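Local coordinates for cytochrome c3 (Desulfuromonas acetoxidans, PDB 1HH5), which carries electrons through its three covalently bound c-type hemes, passing them from a dehydrogenase to ferredoxin in sulfate respiration, at residues Lys50-His53 with Lys54-Asn57. Numbering follows the deposited sequence. Where two conformers were deposited one is given.
Sequences KTCH and KSNN. With HEC (heme c), chain C.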
loop_
_atom_site.group_PDB
_atom_site.type_symbol
_atom_site.label_atom_id
_atom_site.label_comp_id
_atom_site.label_asym_id
_atom_site.label_seq_id
_atom_site.Cartn_x
_atom_site.Cartn_y
_atom_site.Cartn_z
ATOM N N LYS A 50 -3.445 -1.755 4.843
ATOM C CA LYS A 50 -4.440 -2.766 5.188
ATOM C C LYS A 50 -5.878 -2.301 5.424
ATOM O O LYS A 50 -6.822 -2.887 4.888
ATOM C CB LYS A 50 -3.942 -3.554 6.405
ATOM C CG LYS A 50 -4.766 -4.777 6.757
ATOM C CD LYS A 50 -4.135 -5.504 7.930
ATOM C CE LYS A 50 -5.024 -6.616 8.441
ATOM N NZ LYS A 50 -5.330 -7.615 7.378
ATOM N N THR A 51 -6.054 -1.262 6.229
ATOM C CA THR A 51 -7.397 -0.770 6.515
ATOM C C THR A 51 -8.236 -0.520 5.262
ATOM O O THR A 51 -9.389 -0.929 5.199
ATOM C CB THR A 51 -7.352 0.520 7.350
ATOM O OG1 THR A 51 -6.618 0.275 8.554
ATOM C CG2 THR A 51 -8.765 0.965 7.711
ATOM N N CYS A 52 -7.677 0.150 4.260
ATOM C CA CYS A 52 -8.450 0.399 3.049
ATOM C C CYS A 52 -8.829 -0.891 2.328
ATOM O O CYS A 52 -9.920 -1.000 1.766
ATOM C CB CYS A 52 -7.678 1.290 2.079
ATOM S SG CYS A 52 -8.560 1.518 0.506
ATOM N N HIS A 53 -7.921 -1.864 2.332
ATOM C CA HIS A 53 -8.169 -3.139 1.667
ATOM C C HIS A 53 -9.392 -3.879 2.209
ATOM O O HIS A 53 -9.993 -4.687 1.512
ATOM C CB HIS A 53 -6.931 -4.037 1.765
ATOM C CG HIS A 53 -5.792 -3.595 0.896
ATOM N ND1 HIS A 53 -4.561 -4.212 0.864
ATOM C CD2 HIS A 53 -5.716 -2.580 0.000
ATOM C CE1 HIS A 53 -3.793 -3.567 -0.025
ATOM N NE2 HIS A 53 -4.441 -2.565 -0.583
ATOM N N LYS A 54 -9.764 -3.602 3.451
ATOM C CA LYS A 54 -10.926 -4.255 4.051
ATOM C C LYS A 54 -12.244 -3.925 3.342
ATOM O O LYS A 54 -13.269 -4.558 3.606
ATOM C CB LYS A 54 -11.049 -3.846 5.513
ATOM C CG LYS A 54 -9.943 -4.342 6.412
ATOM C CD LYS A 54 -9.936 -3.554 7.707
ATOM C CE LYS A 54 -11.343 -3.383 8.274
ATOM N NZ LYS A 54 -11.999 -4.691 8.531
ATOM N N SER A 55 -12.214 -2.944 2.446
ATOM C CA SER A 55 -13.418 -2.543 1.726
ATOM C C SER A 55 -13.442 -2.969 0.259
ATOM O O SER A 55 -14.455 -2.796 -0.420
ATOM C CB SER A 55 -13.601 -1.026 1.818
ATOM O OG SER A 55 -12.481 -0.342 1.283
ATOM N N ASN A 56 -12.329 -3.508 -0.237
ATOM C CA ASN A 56 -12.250 -3.956 -1.632
ATOM C C ASN A 56 -11.711 -5.353 -1.779
ATOM O O ASN A 56 -11.732 -6.143 -0.841
ATOM C CB ASN A 56 -11.364 -3.032 -2.477
ATOM C CG ASN A 56 -10.090 -2.617 -1.761
ATOM O OD1 ASN A 56 -9.287 -3.454 -1.370
ATOM N ND2 ASN A 56 -9.906 -1.312 -1.589
ATOM N N ASN A 57 -11.243 -5.649 -2.985
ATOM C CA ASN A 57 -10.660 -6.943 -3.292
ATOM C C ASN A 57 -9.202 -6.879 -2.858
ATOM O O ASN A 57 -8.457 -7.849 -2.991
ATOM C CB ASN A 57 -10.756 -7.223 -4.794
ATOM C CG ASN A 57 -12.192 -7.266 -5.288
ATOM O OD1 ASN A 57 -12.919 -6.271 -5.217
ATOM N ND2 ASN A 57 -12.608 -8.422 -5.792
HETATM FE FE HEC C . -3.761 -1.521 -2.127
HETATM C CHA HEC C . -4.822 -3.848 -4.399
HETATM C CHB HEC C . -0.733 -3.202 -1.852
HETATM C CHC HEC C . -2.655 0.818 0.073
HETATM C CHD HEC C . -6.768 0.098 -2.327
HETATM N NA HEC C . -2.962 -3.141 -2.936
HETATM C C1A HEC C . -3.561 -4.014 -3.839
HETATM C C2A HEC C . -2.703 -5.167 -4.069
HETATM C C3A HEC C . -1.558 -4.996 -3.361
HETATM C C4A HEC C . -1.702 -3.726 -2.689
HETATM C CMA HEC C . -0.391 -5.976 -3.225
HETATM C CAA HEC C . -3.129 -6.397 -4.810
HETATM C CBA HEC C . -2.541 -6.628 -6.193
HETATM C CGA HEC C . -2.688 -5.435 -7.106
HETATM O O1A HEC C . -1.769 -4.587 -7.134
HETATM O O2A HEC C . -3.729 -5.342 -7.791
HETATM N NB HEC C . -2.080 -1.266 -1.124
HETATM C C1B HEC C . -0.925 -2.041 -1.107
HETATM C C2B HEC C . 0.075 -1.474 -0.233
HETATM C C3B HEC C . -0.430 -0.321 0.246
HETATM C C4B HEC C . -1.776 -0.203 -0.290
HETATM C CMB HEC C . 1.361 -2.159 0.204
HETATM C CAB HEC C . 0.222 0.697 1.180
HETATM C CBB HEC C . 1.573 1.214 0.694
HETATM N NC HEC C . -4.565 0.061 -1.231
HETATM C C1C HEC C . -3.976 0.910 -0.337
HETATM C C2C HEC C . -4.908 1.945 0.089
HETATM C C3C HEC C . -6.085 1.745 -0.578
HETATM C C4C HEC C . -5.855 0.581 -1.405
HETATM C CMC HEC C . -4.613 3.003 1.131
HETATM C CAC HEC C . -7.412 2.510 -0.526
HETATM C CBC HEC C . -7.390 3.962 -0.058
HETATM N ND HEC C . -5.406 -1.786 -3.135
HETATM C C1D HEC C . -6.529 -0.975 -3.175
HETATM C C2D HEC C . -7.466 -1.431 -4.190
HETATM C C3D HEC C . -6.978 -2.587 -4.649
HETATM C C4D HEC C . -5.684 -2.800 -4.057
HETATM C CMD HEC C . -8.748 -0.763 -4.700
HETATM C CAD HEC C . -7.818 -3.534 -5.473
HETATM C CBD HEC C . -7.502 -3.587 -6.939
HETATM C CGD HEC C . -8.675 -4.096 -7.744
HETATM O O1D HEC C . -9.339 -5.044 -7.276
HETATM O O2D HEC C . -8.931 -3.552 -8.840
#
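Ser55 OG and Asn56 CG both sit between their own backbone N and carbonyl carbon (chi1 59° for Ser55), which turns the hydroxyl back to Cys52 O and lays the amide beside His53 and the heme. Cys52 and His53 close the CXXCH heme-binding motif that begins at Cys49, and the chain leaves helix 50-53 through a type I beta turn from His53 to Asn56. Two bonds from Ser55 grip Cys52 O. The hydroxyl donates in the carbonyl plane at an OG to O distance of 2.7 Å, while Ser55 N reaches the same oxygen from above that plane along a fairly straight N-H (163°). Lys54 N donates to Thr51 O at 3.2 Å and, weakly, to Lys50 O; the turn itself is closed by Asn56 N on His53 O at 3.1 Å. The helical end is thus held to the loop by overlapping bonds spaced three residues apart. The aliphatic part of Lys54 lies against Thr51 O, its CB coming within 3.4 Å.

On the heme side, Cys52 SG is joined covalently to the vinyl-derived carbon CAC, and His53 NE2 binds the iron at 2.0 Å. His20 supplies the other axial nitrogen, giving bis-histidine coordination. Pro59 O accepts a hydrogen bond from His53 ND1, which, with the iron bond, limits the rotation of the imidazole and perhaps makes it a somewhat stronger electron donor to iron. The Asn56 amide, inclined 63° to that ring, brings OD1 near His53 CA; a weak hydrogen bond from Gly58 N also reaches OD1. At the other end of this amide, ND2 rests 3.4 Å from the heme methyl CMD.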